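Local coordinates for E3 SUMO-protein ligase SIZ1 (Saccharomyces cerevisiae, PDB 3I2D), which acts as a SUMO E3 ligase, promoting attachment of SUMO (Smt3) to septins and PCNA through an SP-RING that recruits the conjugating enzyme UBC9, at residues K116-L121 against P168-P173; L121-I126 against Q138-N143; M259-K264 against C273-W278; H217-K222 against I305-D310. One frame throughout, in Å; residues are numbered along the deposited sequence.

Overall arrangement
From the N terminus, the chain builds the PINIT domain, where contact 1 ties strand 117-125 to the short edge strand 169-170 and so closes a loop of 46 residues. Contact 2 is nested inside that loop: the far end of the same strand meets residues 138-143, and both contacts use Leu121. Further along the chain, contact 4 joins residues 217-222, which lead from helix 207-215 into helix 222-234, to residues 305-310 at the start of helix 307-313. Inside its loop nests contact 3, the SP-RING hairpin, which touches contact 4 through Pro262 and Ser306. The two pairs lie on opposite sides of the chain's centre, contacts 1 and 3 about 30 Å apart between centres.

Contact 1: residues K116-L121 against P168-P173; sequences KHRLYL and PADLTP
Strand 117-125 pairs here with the short edge strand 169-170 of an antiparallel sheet in the PINIT domain. Leu121 and Ala169 form a hydrogen-bonded pair, Leu121 N to Ala169 O at 2.8 Å and Ala169 N to Leu121 O at 3.0 Å, and the ladder runs on with Leu171 N to Leu119 O (2.9 Å). Where the second segment turns away, the Thr172 hydroxyl takes the next rung: OG1 accepts from Leu119 N and donates to Asp170 OD1 at 2.7 Å. With a valine in place of Thr172, Leu119 N would probably lose this acceptor and Asp170 would be freer to turn. Tyr120 CD2 packs obliquely against Pro168 CG (3.6 Å), while water 1 links the tyrosine hydroxyl to Asp170 OD2. With its chain bent at chi2 and chi3 (-125° and 53°), Arg118 brings a guanidinium face over the Asp170 carboxylate, NH1 to OD2 at 2.8 Å. Leu121 shares a sheet face with Ala169; Leu119, Leu121 and Leu171 all touch strand 74-90. Asp170 thus engages a hydroxyl, a water and a cation, but OD2 lies well out of the guanidinium plane: the salt bridge is one of charge, without an N-H directed at the oxygen.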
loop_
_atom_site.group_PDB
_atom_site.type_symbol
_atom_site.label_atom_id
_atom_site.label_comp_id
_atom_site.label_asym_id
_atom_site.label_seq_id
_atom_site.Cartn_x
_atom_site.Cartn_y
_atom_site.Cartn_z
ATOM N N LYS A 116 -5.276 -11.324 11.502
ATOM C CA LYS A 116 -4.825 -10.380 10.505
ATOM C C LYS A 116 -3.312 -10.489 10.322
ATOM O O LYS A 116 -2.645 -9.504 10.015
ATOM C CB LYS A 116 -5.194 -8.960 10.932
ATOM C CG LYS A 116 -6.680 -8.663 10.902
ATOM C CD LYS A 116 -6.942 -7.161 11.032
ATOM C CE LYS A 116 -8.431 -6.852 10.941
ATOM N NZ LYS A 116 -9.042 -7.414 9.698
ATOM N N HIS A 117 -2.763 -11.680 10.515
ATOM C CA HIS A 117 -1.327 -11.854 10.367
ATOM C C HIS A 117 -0.986 -12.871 9.309
ATOM O O HIS A 117 -1.708 -13.847 9.121
ATOM C CB HIS A 117 -0.709 -12.268 11.692
ATOM C CG HIS A 117 -0.743 -11.189 12.722
ATOM N ND1 HIS A 117 -1.909 -10.791 13.341
ATOM C CD2 HIS A 117 0.230 -10.365 13.179
ATOM C CE1 HIS A 117 -1.652 -9.764 14.132
ATOM N NE2 HIS A 117 -0.363 -9.485 14.052
ATOM N N ARG A 118 0.122 -12.648 8.615
ATOM C CA ARG A 118 0.512 -13.566 7.555
ATOM C C ARG A 118 2.018 -13.635 7.392
ATOM O O ARG A 118 2.725 -12.687 7.727
ATOM C CB ARG A 118 -0.130 -13.131 6.241
ATOM C CG ARG A 118 -1.586 -12.735 6.394
ATOM C CD ARG A 118 -2.463 -13.514 5.452
ATOM N NE ARG A 118 -2.258 -14.949 5.591
ATOM C CZ ARG A 118 -2.778 -15.853 4.768
ATOM N NH1 ARG A 118 -3.540 -15.468 3.747
ATOM N NH2 ARG A 118 -2.529 -17.144 4.954
ATOM N N LEU A 119 2.508 -14.759 6.880
ATOM C CA LEU A 119 3.942 -14.947 6.673
ATOM C C LEU A 119 4.297 -14.620 5.217
ATOM O O LEU A 119 3.981 -15.383 4.307
ATOM C CB LEU A 119 4.317 -16.390 6.977
ATOM C CG LEU A 119 5.737 -16.714 7.426
ATOM C CD1 LEU A 119 6.127 -17.999 6.730
ATOM C CD2 LEU A 119 6.711 -15.586 7.099
ATOM N N TYR A 120 4.946 -13.484 5.002
ATOM C CA TYR A 120 5.304 -13.066 3.655
ATOM C C TYR A 120 6.775 -13.282 3.342
ATOM O O TYR A 120 7.645 -13.101 4.191
ATOM C CB TYR A 120 4.968 -11.582 3.457
ATOM C CG TYR A 120 3.514 -11.284 3.178
ATOM C CD1 TYR A 120 2.541 -12.286 3.253
ATOM C CD2 TYR A 120 3.110 -10.002 2.802
ATOM C CE1 TYR A 120 1.206 -12.020 2.952
ATOM C CE2 TYR A 120 1.775 -9.722 2.502
ATOM C CZ TYR A 120 0.836 -10.736 2.576
ATOM O OH TYR A 120 -0.475 -10.468 2.262
ATOM N N LEU A 121 7.060 -13.688 2.118
ATOM C CA LEU A 121 8.441 -13.850 1.739
ATOM C C LEU A 121 8.743 -12.670 0.817
ATOM O O LEU A 121 7.981 -12.382 -0.113
ATOM C CB LEU A 121 8.639 -15.166 1.016
ATOM C CG LEU A 121 10.064 -15.429 0.548
ATOM C CD1 LEU A 121 11.033 -15.358 1.722
ATOM C CD2 LEU A 121 10.094 -16.786 -0.133
ATOM N N PRO A 168 5.494 -9.559 -2.478
ATOM C CA PRO A 168 5.798 -10.688 -1.592
ATOM C C PRO A 168 4.887 -11.910 -1.809
ATOM O O PRO A 168 3.774 -11.802 -2.341
ATOM C CB PRO A 168 5.633 -10.077 -0.206
ATOM C CG PRO A 168 4.503 -9.116 -0.414
ATOM C CD PRO A 168 4.891 -8.450 -1.720
ATOM N N ALA A 169 5.374 -13.069 -1.386
ATOM C CA ALA A 169 4.626 -14.306 -1.527
ATOM C C ALA A 169 4.086 -14.779 -0.173
ATOM O O ALA A 169 4.814 -14.841 0.806
ATOM C CB ALA A 169 5.512 -15.370 -2.147
ATOM N N ASP A 170 2.796 -15.095 -0.138
ATOM C CA ASP A 170 2.120 -15.562 1.069
ATOM C C ASP A 170 2.393 -17.047 1.293
ATOM O O ASP A 170 1.821 -17.883 0.589
ATOM C CB ASP A 170 0.608 -15.376 0.908
ATOM C CG ASP A 170 -0.126 -15.322 2.239
ATOM O OD1 ASP A 170 0.374 -15.910 3.218
ATOM O OD2 ASP A 170 -1.209 -14.698 2.308
ATOM N N LEU A 171 3.248 -17.376 2.264
ATOM C CA LEU A 171 3.571 -18.779 2.589
ATOM C C LEU A 171 2.560 -19.386 3.567
ATOM O O LEU A 171 2.366 -20.597 3.608
ATOM C CB LEU A 171 4.944 -18.898 3.266
ATOM C CG LEU A 171 6.187 -18.252 2.681
ATOM C CD1 LEU A 171 7.342 -18.438 3.645
ATOM C CD2 LEU A 171 6.497 -18.866 1.353
ATOM N N THR A 172 1.939 -18.519 4.358
ATOM C CA THR A 172 0.993 -18.885 5.402
ATOM C C THR A 172 0.042 -20.063 5.251
ATOM O O THR A 172 -0.012 -20.925 6.125
ATOM C CB THR A 172 0.186 -17.677 5.791
ATOM O OG1 THR A 172 1.034 -16.522 5.730
ATOM C CG2 THR A 172 -0.327 -17.836 7.204
ATOM N N PRO A 173 -0.728 -20.121 4.159
ATOM C CA PRO A 173 -1.643 -21.259 4.022
ATOM C C PRO A 173 -0.987 -22.626 3.829
ATOM O O PRO A 173 -1.685 -23.634 3.748
ATOM C CB PRO A 173 -2.511 -20.866 2.823
ATOM C CG PRO A 173 -1.589 -20.039 1.991
ATOM C CD PRO A 173 -0.905 -19.169 3.048
HETATM O O HOH W 1 -2.284 -12.296 1.794
#

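Contact 2: residues L121-I126 against Q138-N143; sequences LFSGMI and QFPFPN
Ser123 sets its CB squarely over a face of the Phe139 ring, 3.3 Å from the centroid and 9° off the ring normal, a CH-pi contact. The rim of the same ring turns toward the preceding part of the strand: CZ lies 3.5 Å from Leu121 O, which sits at the edge near the ring plane, and 4.3 Å from Leu121 CG. The serine hydroxyl, with OG opposite the backbone N (chi1 177°), extends past the ring to Gln138 O at 3.0 Å, meeting that carbonyl from above its plane. Gln138 N returns a bond of 2.8 Å to Ser123 O. A serine in place of Phe139 removes the ring under Ser123 CB and would probably open a gap there and beside Leu121. Asn143 ND2 donates to Pro140 O (2.9 Å), tying the two ends of 140-143 together. Phe122, pointing away from the loop, packs on Phe68 and Pro168. Strand 117-125 is bonded through its backbone to strand 195-204, and the loop segment is held by a backbone bond between Phe139 and Thr165, with Pro140 resting on Tyr188 and Thr191 of strand 182-191 and on Val87 of strand 74-90.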
loop_
_atom_site.group_PDB
_atom_site.type_symbol
_atom_site.label_atom_id
_atom_site.label_comp_id
_atom_site.label_asym_id
_atom_site.label_seq_id
_atom_site.Cartn_x
_atom_site.Cartn_y
_atom_site.Cartn_z
ATOM N N LEU A 121 7.060 -13.688 2.118
ATOM C CA LEU A 121 8.441 -13.850 1.739
ATOM C C LEU A 121 8.743 -12.670 0.817
ATOM O O LEU A 121 7.981 -12.382 -0.113
ATOM C CB LEU A 121 8.639 -15.166 1.016
ATOM C CG LEU A 121 10.064 -15.429 0.548
ATOM C CD1 LEU A 121 11.033 -15.358 1.722
ATOM C CD2 LEU A 121 10.094 -16.786 -0.133
ATOM N N PHE A 122 9.822 -11.955 1.112
ATOM C CA PHE A 122 10.222 -10.807 0.306
ATOM C C PHE A 122 11.505 -11.130 -0.430
ATOM O O PHE A 122 12.258 -12.018 -0.027
ATOM C CB PHE A 122 10.483 -9.564 1.171
ATOM C CG PHE A 122 9.246 -8.942 1.734
ATOM C CD1 PHE A 122 8.550 -9.558 2.766
ATOM C CD2 PHE A 122 8.770 -7.742 1.226
ATOM C CE1 PHE A 122 7.407 -8.993 3.277
ATOM C CE2 PHE A 122 7.622 -7.168 1.732
ATOM C CZ PHE A 122 6.940 -7.794 2.761
ATOM N N SER A 123 11.756 -10.389 -1.500
ATOM C CA SER A 123 12.959 -10.575 -2.270
ATOM C C SER A 123 13.407 -9.229 -2.773
ATOM O O SER A 123 12.591 -8.393 -3.105
ATOM C CB SER A 123 12.692 -11.498 -3.444
ATOM O OG SER A 123 13.852 -11.640 -4.237
ATOM N N GLY A 124 14.712 -9.016 -2.819
ATOM C CA GLY A 124 15.238 -7.760 -3.311
ATOM C C GLY A 124 16.628 -8.015 -3.843
ATOM O O GLY A 124 17.209 -9.054 -3.564
ATOM N N MET A 125 17.175 -7.092 -4.616
ATOM C CA MET A 125 18.520 -7.302 -5.136
ATOM C C MET A 125 19.550 -6.788 -4.135
ATOM O O MET A 125 19.286 -5.843 -3.402
ATOM C CB MET A 125 18.721 -6.563 -6.460
ATOM C CG MET A 125 17.679 -6.831 -7.506
ATOM S SD MET A 125 18.038 -5.804 -8.934
ATOM C CE MET A 125 18.258 -7.068 -10.159
ATOM N N ILE A 126 20.720 -7.416 -4.108
ATOM C CA ILE A 126 21.788 -6.993 -3.224
ATOM C C ILE A 126 22.335 -5.650 -3.734
ATOM O O ILE A 126 22.751 -4.796 -2.957
ATOM C CB ILE A 126 22.901 -8.054 -3.173
ATOM C CG1 ILE A 126 22.526 -9.152 -2.174
ATOM C CG2 ILE A 126 24.204 -7.434 -2.721
ATOM C CD1 ILE A 126 21.218 -9.839 -2.454
ATOM N N GLN A 138 11.542 -7.381 -5.493
ATOM C CA GLN A 138 11.825 -7.982 -6.776
ATOM C C GLN A 138 12.466 -9.357 -6.708
ATOM O O GLN A 138 13.610 -9.496 -6.280
ATOM C CB GLN A 138 12.725 -7.069 -7.581
ATOM C CG GLN A 138 12.742 -7.414 -9.040
ATOM C CD GLN A 138 13.760 -6.598 -9.798
ATOM O OE1 GLN A 138 14.967 -6.785 -9.631
ATOM N NE2 GLN A 138 13.283 -5.669 -10.624
ATOM N N PHE A 139 11.699 -10.362 -7.135
ATOM C CA PHE A 139 12.132 -11.748 -7.197
ATOM C C PHE A 139 12.814 -12.029 -8.540
ATOM O O PHE A 139 12.513 -11.390 -9.540
ATOM C CB PHE A 139 10.926 -12.671 -7.100
ATOM C CG PHE A 139 10.411 -12.846 -5.718
ATOM C CD1 PHE A 139 9.769 -11.810 -5.065
ATOM C CD2 PHE A 139 10.588 -14.052 -5.052
ATOM C CE1 PHE A 139 9.316 -11.977 -3.762
ATOM C CE2 PHE A 139 10.143 -14.222 -3.763
ATOM C CZ PHE A 139 9.506 -13.183 -3.112
ATOM N N PRO A 140 13.754 -12.979 -8.585
ATOM C CA PRO A 140 14.370 -13.231 -9.889
ATOM C C PRO A 140 13.376 -13.989 -10.779
ATOM O O PRO A 140 12.585 -14.778 -10.279
ATOM C CB PRO A 140 15.589 -14.072 -9.534
ATOM C CG PRO A 140 15.136 -14.815 -8.310
ATOM C CD PRO A 140 14.454 -13.718 -7.521
ATOM N N PHE A 141 13.413 -13.730 -12.084
ATOM C CA PHE A 141 12.535 -14.388 -13.043
ATOM C C PHE A 141 13.389 -15.147 -14.051
ATOM O O PHE A 141 14.395 -14.638 -14.529
ATOM C CB PHE A 141 11.700 -13.349 -13.786
ATOM C CG PHE A 141 10.707 -13.940 -14.743
ATOM C CD1 PHE A 141 9.398 -14.206 -14.333
ATOM C CD2 PHE A 141 11.069 -14.217 -16.066
ATOM C CE1 PHE A 141 8.465 -14.734 -15.223
ATOM C CE2 PHE A 141 10.140 -14.749 -16.972
ATOM C CZ PHE A 141 8.839 -15.007 -16.550
ATOM N N PRO A 142 13.012 -16.386 -14.378
ATOM C CA PRO A 142 11.846 -17.136 -13.894
ATOM C C PRO A 142 12.131 -17.786 -12.533
ATOM O O PRO A 142 13.291 -17.956 -12.137
ATOM C CB PRO A 142 11.652 -18.182 -14.982
ATOM C CG PRO A 142 13.116 -18.545 -15.295
ATOM C CD PRO A 142 13.814 -17.190 -15.322
ATOM N N ASN A 143 11.080 -18.155 -11.814
ATOM C CA ASN A 143 11.281 -18.802 -10.528
ATOM C C ASN A 143 10.105 -19.675 -10.163
ATOM O O ASN A 143 9.034 -19.589 -10.754
ATOM C CB ASN A 143 11.519 -17.759 -9.425
ATOM C CG ASN A 143 10.229 -17.097 -8.931
ATOM O OD1 ASN A 143 9.353 -17.757 -8.389
ATOM N ND2 ASN A 143 10.127 -15.783 -9.101
#

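Contact 3: residues M259-K264 against C273-W278; sequences MKYPSK and CFDALW
Cys273 opens the second segment with its CB 4.0 Å from Pro262 CB and its SG beside the aliphatic chain of Lys264, 3.8 Å from CD. That lysine runs extended beyond CG, and its NZ bonds to His270 O. Phe274 follows, pairing with Ser263 across the hairpin: Phe274 N donates to Ser263 O in the carbonyl plane, on a lone pair, and Ser263 N to Phe274 O, both at 3.0 Å. A chi1 of 52° turns the Phe274 ring so that Ser263 O lies over one face, offset toward the rim. Asp275 spends its two oxygens separately. OD2 collects Lys260 N at 2.8 Å, nearly along the C-O axis, and Tyr261 N from above the carboxylate plane, which holds the loop leading into strand 262-265; OD1 caps the coming helix by accepting from Trp278 N at 3.0 Å and weakly from Leu277 N. Ala276 N then reaches Tyr261 O (2.9 Å, 168°), and Leu277 CB lies alongside Tyr261 CD1. Phe274 also approaches zinc ligand Cys291, and Lys264 approaches Cys268. A short hairpin running straight into an N-capped helix beside the zinc ion, held by Cys268, His270, Cys291 and Cys294, is characteristic of the RING-like SP-RING.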
loop_
_atom_site.group_PDB
_atom_site.type_symbol
_atom_site.label_atom_id
_atom_site.label_comp_id
_atom_site.label_asym_id
_atom_site.label_seq_id
_atom_site.Cartn_x
_atom_site.Cartn_y
_atom_site.Cartn_z
ATOM N N MET A 259 -20.993 9.745 -2.799
ATOM C CA MET A 259 -19.849 9.642 -1.902
ATOM C C MET A 259 -20.366 9.523 -0.476
ATOM O O MET A 259 -21.478 9.965 -0.156
ATOM C CB MET A 259 -18.937 10.873 -1.993
ATOM C CG MET A 259 -17.901 10.839 -3.107
ATOM S SD MET A 259 -17.004 12.430 -3.206
ATOM C CE MET A 259 -18.161 13.502 -4.068
ATOM N N LYS A 260 -19.541 8.932 0.378
ATOM C CA LYS A 260 -19.877 8.750 1.775
ATOM C C LYS A 260 -18.732 9.360 2.615
ATOM O O LYS A 260 -18.931 9.789 3.748
ATOM C CB LYS A 260 -20.067 7.249 2.045
ATOM C CG LYS A 260 -20.815 6.917 3.322
ATOM C CD LYS A 260 -21.027 5.393 3.518
ATOM C CE LYS A 260 -21.958 4.777 2.455
ATOM N NZ LYS A 260 -23.341 5.372 2.457
ATOM N N TYR A 261 -17.529 9.403 2.050
ATOM C CA TYR A 261 -16.372 9.988 2.736
ATOM C C TYR A 261 -15.617 10.867 1.736
ATOM O O TYR A 261 -14.598 10.443 1.187
ATOM C CB TYR A 261 -15.433 8.898 3.248
ATOM C CG TYR A 261 -16.104 7.878 4.122
ATOM C CD1 TYR A 261 -16.612 6.696 3.585
ATOM C CD2 TYR A 261 -16.248 8.101 5.488
ATOM C CE1 TYR A 261 -17.244 5.762 4.389
ATOM C CE2 TYR A 261 -16.882 7.174 6.309
ATOM C CZ TYR A 261 -17.377 6.009 5.753
ATOM O OH TYR A 261 -18.004 5.096 6.567
ATOM N N PRO A 262 -16.091 12.110 1.517
ATOM C CA PRO A 262 -15.473 13.041 0.575
ATOM C C PRO A 262 -14.066 13.361 0.996
ATOM O O PRO A 262 -13.832 13.743 2.137
ATOM C CB PRO A 262 -16.373 14.273 0.646
ATOM C CG PRO A 262 -17.583 13.821 1.394
ATOM C CD PRO A 262 -17.032 12.842 2.371
ATOM N N SER A 263 -13.125 13.225 0.074
ATOM C CA SER A 263 -11.759 13.505 0.422
ATOM C C SER A 263 -10.834 13.853 -0.726
ATOM O O SER A 263 -11.203 13.800 -1.889
ATOM C CB SER A 263 -11.205 12.328 1.220
ATOM O OG SER A 263 -11.608 11.099 0.663
ATOM N N LYS A 264 -9.617 14.225 -0.368
ATOM C CA LYS A 264 -8.588 14.599 -1.328
ATOM C C LYS A 264 -7.382 14.971 -0.500
ATOM O O LYS A 264 -7.518 15.206 0.700
ATOM C CB LYS A 264 -9.042 15.805 -2.165
ATOM C CG LYS A 264 -9.390 17.053 -1.351
ATOM C CD LYS A 264 -10.203 18.046 -2.188
ATOM C CE LYS A 264 -10.578 19.267 -1.375
ATOM N NZ LYS A 264 -11.560 20.123 -2.114
ATOM N N CYS A 273 -14.001 15.969 -4.761
ATOM C CA CYS A 273 -13.407 15.007 -3.851
ATOM C C CYS A 273 -13.710 13.635 -4.412
ATOM O O CYS A 273 -14.307 13.512 -5.481
ATOM C CB CYS A 273 -14.014 15.128 -2.455
ATOM S SG CYS A 273 -13.723 16.714 -1.673
ATOM N N PHE A 274 -13.285 12.604 -3.700
ATOM C CA PHE A 274 -13.544 11.229 -4.114
ATOM C C PHE A 274 -13.740 10.453 -2.822
ATOM O O PHE A 274 -13.341 10.919 -1.760
ATOM C CB PHE A 274 -12.369 10.666 -4.914
ATOM C CG PHE A 274 -11.063 10.823 -4.231
ATOM C CD1 PHE A 274 -10.248 11.912 -4.516
ATOM C CD2 PHE A 274 -10.644 9.889 -3.284
ATOM C CE1 PHE A 274 -9.029 12.076 -3.871
ATOM C CE2 PHE A 274 -9.435 10.040 -2.634
ATOM C CZ PHE A 274 -8.617 11.141 -2.929
ATOM N N ASP A 275 -14.343 9.273 -2.897
ATOM C CA ASP A 275 -14.605 8.517 -1.690
ATOM C C ASP A 275 -13.375 7.852 -1.095
ATOM O O ASP A 275 -12.779 6.975 -1.719
ATOM C CB ASP A 275 -15.692 7.488 -1.970
ATOM C CG ASP A 275 -16.220 6.871 -0.701
ATOM O OD1 ASP A 275 -15.671 5.836 -0.270
ATOM O OD2 ASP A 275 -17.163 7.442 -0.108
ATOM N N ALA A 276 -13.003 8.250 0.123
ATOM C CA ALA A 276 -11.807 7.684 0.761
ATOM C C ALA A 276 -11.883 6.173 0.909
ATOM O O ALA A 276 -10.861 5.483 0.893
ATOM C CB ALA A 276 -11.550 8.330 2.128
ATOM N N LEU A 277 -13.089 5.639 1.048
ATOM C CA LEU A 277 -13.187 4.202 1.195
ATOM C C LEU A 277 -12.876 3.507 -0.116
ATOM O O LEU A 277 -12.142 2.513 -0.124
ATOM C CB LEU A 277 -14.573 3.778 1.696
ATOM C CG LEU A 277 -14.596 2.286 2.027
ATOM C CD1 LEU A 277 -13.514 1.945 3.052
ATOM C CD2 LEU A 277 -15.953 1.923 2.541
ATOM N N TRP A 278 -13.420 4.024 -1.217
ATOM C CA TRP A 278 -13.167 3.408 -2.507
ATOM C C TRP A 278 -11.738 3.656 -2.916
ATOM O O TRP A 278 -11.079 2.768 -3.444
ATOM C CB TRP A 278 -14.112 3.930 -3.592
ATOM C CG TRP A 278 -15.482 3.290 -3.552
ATOM C CD1 TRP A 278 -16.565 3.714 -2.844
ATOM C CD2 TRP A 278 -15.895 2.099 -4.236
ATOM N NE1 TRP A 278 -17.631 2.869 -3.042
ATOM C CE2 TRP A 278 -17.249 1.868 -3.892
ATOM C CE3 TRP A 278 -15.254 1.205 -5.106
ATOM C CZ2 TRP A 278 -17.977 0.779 -4.388
ATOM C CZ3 TRP A 278 -15.977 0.124 -5.600
ATOM C CH2 TRP A 278 -17.328 -0.079 -5.239
#

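Contact 4: residues H217-K222 against I305-D310; sequences HPKIIK and ISEFVD
Ile220 bonds to both sides of Ser306: its N donates to Ile305 O at 2.9 Å, nearly straight onto the carbonyl, and its O receives Glu307 N at 3.1 Å, the donor tilted 31° from the carbonyl plane. Around this single bridge, Glu307 reaches out between two lysines, its chain extended beyond CG, and crosses each at about a right angle. The touching is by methylenes: Lys219 CD lies 3.1 Å from Glu307 OE2 and Lys222 CG 3.1 Å from OE1, whereas Lys219 NZ stays 5.4 Å from Glu307 OE2. Any attraction between Lys219 and Glu307 is therefore probably long-range. Lys222 CE also passes Phe308 CD1 at 4.1 Å. In the next shell, two waters fill in the polar links. Water 2 joins His217 O to Ile305 N, and water 3 gives to Ile220 O while accepting from Phe308 N. Ser306 positions the helix start by accepting Val309 N on OG (3.1 Å), and its backbone is bonded to Pro262 of the hairpin; Ile220 rests on Lys264 and Ala304. The arrangement is an N-capped helix start joined by a backbone bridge to the linker between helices 207-215 and 222-234, at the flank of the SP-RING zinc finger.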
loop_
_atom_site.group_PDB
_atom_site.type_symbol
_atom_site.label_atom_id
_atom_site.label_comp_id
_atom_site.label_asym_id
_atom_site.label_seq_id
_atom_site.Cartn_x
_atom_site.Cartn_y
_atom_site.Cartn_z
ATOM N N HIS A 217 -7.855 12.497 10.780
ATOM C CA HIS A 217 -6.915 13.501 10.317
ATOM C C HIS A 217 -7.694 14.793 10.190
ATOM O O HIS A 217 -8.821 14.795 9.690
ATOM C CB HIS A 217 -6.322 13.082 8.970
ATOM C CG HIS A 217 -5.459 14.125 8.329
ATOM N ND1 HIS A 217 -5.957 15.329 7.877
ATOM C CD2 HIS A 217 -4.139 14.124 8.024
ATOM C CE1 HIS A 217 -4.982 16.025 7.317
ATOM N NE2 HIS A 217 -3.869 15.316 7.393
ATOM N N PRO A 218 -7.109 15.913 10.656
ATOM C CA PRO A 218 -7.762 17.225 10.590
ATOM C C PRO A 218 -8.444 17.376 9.238
ATOM O O PRO A 218 -7.795 17.271 8.202
ATOM C CB PRO A 218 -6.595 18.194 10.750
ATOM C CG PRO A 218 -5.665 17.447 11.641
ATOM C CD PRO A 218 -5.701 16.047 11.081
ATOM N N LYS A 219 -9.751 17.596 9.230
ATOM C CA LYS A 219 -10.420 17.737 7.953
ATOM C C LYS A 219 -9.978 19.004 7.225
ATOM O O LYS A 219 -9.121 19.732 7.706
ATOM C CB LYS A 219 -11.942 17.700 8.131
ATOM C CG LYS A 219 -12.490 18.511 9.262
ATOM C CD LYS A 219 -14.019 18.373 9.339
ATOM C CE LYS A 219 -14.463 17.034 9.923
ATOM N NZ LYS A 219 -13.916 15.901 9.156
ATOM N N ILE A 220 -10.523 19.231 6.041
ATOM C CA ILE A 220 -10.204 20.417 5.271
ATOM C C ILE A 220 -11.419 21.268 5.601
ATOM O O ILE A 220 -12.520 21.023 5.105
ATOM C CB ILE A 220 -10.145 20.089 3.762
ATOM C CG1 ILE A 220 -9.042 19.065 3.510
ATOM C CG2 ILE A 220 -9.878 21.340 2.939
ATOM C CD1 ILE A 220 -9.073 18.495 2.118
ATOM N N ILE A 221 -11.209 22.252 6.466
ATOM C CA ILE A 221 -12.282 23.113 6.939
ATOM C C ILE A 221 -12.951 23.936 5.846
ATOM O O ILE A 221 -12.332 24.277 4.833
ATOM C CB ILE A 221 -11.765 24.023 8.097
ATOM C CG1 ILE A 221 -10.759 25.050 7.580
ATOM C CG2 ILE A 221 -11.055 23.159 9.140
ATOM C CD1 ILE A 221 -10.089 25.861 8.684
ATOM N N LYS A 222 -14.228 24.242 6.063
ATOM C CA LYS A 222 -15.023 25.002 5.109
ATOM C C LYS A 222 -14.391 26.320 4.664
ATOM O O LYS A 222 -14.456 26.680 3.491
ATOM C CB LYS A 222 -16.409 25.266 5.695
ATOM C CG LYS A 222 -17.102 24.018 6.231
ATOM C CD LYS A 222 -18.476 24.339 6.770
ATOM C CE LYS A 222 -19.372 24.859 5.665
ATOM N NZ LYS A 222 -20.678 25.355 6.192
ATOM N N ILE A 305 -10.729 14.405 5.073
ATOM C CA ILE A 305 -12.131 14.535 4.704
ATOM C C ILE A 305 -12.375 16.005 4.435
ATOM O O ILE A 305 -11.798 16.854 5.101
ATOM C CB ILE A 305 -13.073 14.113 5.872
ATOM C CG1 ILE A 305 -12.974 12.607 6.113
ATOM C CG2 ILE A 305 -14.524 14.523 5.566
ATOM C CD1 ILE A 305 -13.231 11.790 4.882
ATOM N N SER A 306 -13.225 16.306 3.458
ATOM C CA SER A 306 -13.565 17.687 3.143
ATOM C C SER A 306 -14.837 18.024 3.901
ATOM O O SER A 306 -15.903 17.505 3.595
ATOM C CB SER A 306 -13.811 17.864 1.650
ATOM O OG SER A 306 -14.673 18.963 1.405
ATOM N N GLU A 307 -14.715 18.895 4.892
ATOM C CA GLU A 307 -15.851 19.286 5.697
ATOM C C GLU A 307 -16.926 19.957 4.852
ATOM O O GLU A 307 -18.128 19.733 5.063
ATOM C CB GLU A 307 -15.402 20.226 6.806
ATOM C CG GLU A 307 -16.456 20.428 7.871
ATOM C CD GLU A 307 -15.999 21.363 8.963
ATOM O OE1 GLU A 307 -15.894 22.580 8.688
ATOM O OE2 GLU A 307 -15.739 20.873 10.089
ATOM N N PHE A 308 -16.501 20.773 3.890
ATOM C CA PHE A 308 -17.465 21.449 3.044
ATOM C C PHE A 308 -18.364 20.438 2.352
ATOM O O PHE A 308 -19.588 20.486 2.505
ATOM C CB PHE A 308 -16.787 22.300 1.968
ATOM C CG PHE A 308 -17.768 23.101 1.157
ATOM C CD1 PHE A 308 -18.412 24.206 1.714
ATOM C CD2 PHE A 308 -18.116 22.712 -0.128
ATOM C CE1 PHE A 308 -19.388 24.905 1.006
ATOM C CE2 PHE A 308 -19.096 23.408 -0.847
ATOM C CZ PHE A 308 -19.732 24.506 -0.276
ATOM N N VAL A 309 -17.746 19.527 1.593
ATOM C CA VAL A 309 -18.467 18.502 0.845
ATOM C C VAL A 309 -19.209 17.529 1.759
ATOM O O VAL A 309 -20.308 17.075 1.432
ATOM C CB VAL A 309 -17.514 17.711 -0.088
ATOM C CG1 VAL A 309 -18.296 16.662 -0.855
ATOM C CG2 VAL A 309 -16.847 18.646 -1.066
ATOM N N ASP A 310 -18.610 17.209 2.902
ATOM C CA ASP A 310 -19.244 16.309 3.853
ATOM C C ASP A 310 -20.565 16.938 4.294
ATOM O O ASP A 310 -21.588 16.258 4.367
ATOM C CB ASP A 310 -18.347 16.100 5.067
ATOM C CG ASP A 310 -18.666 14.819 5.812
ATOM O OD1 ASP A 310 -18.089 14.601 6.902
ATOM O OD2 ASP A 310 -19.481 14.021 5.301
HETATM O O HOH W 2 -10.112 13.732 7.637
HETATM O O HOH W 3 -14.097 21.374 3.206
#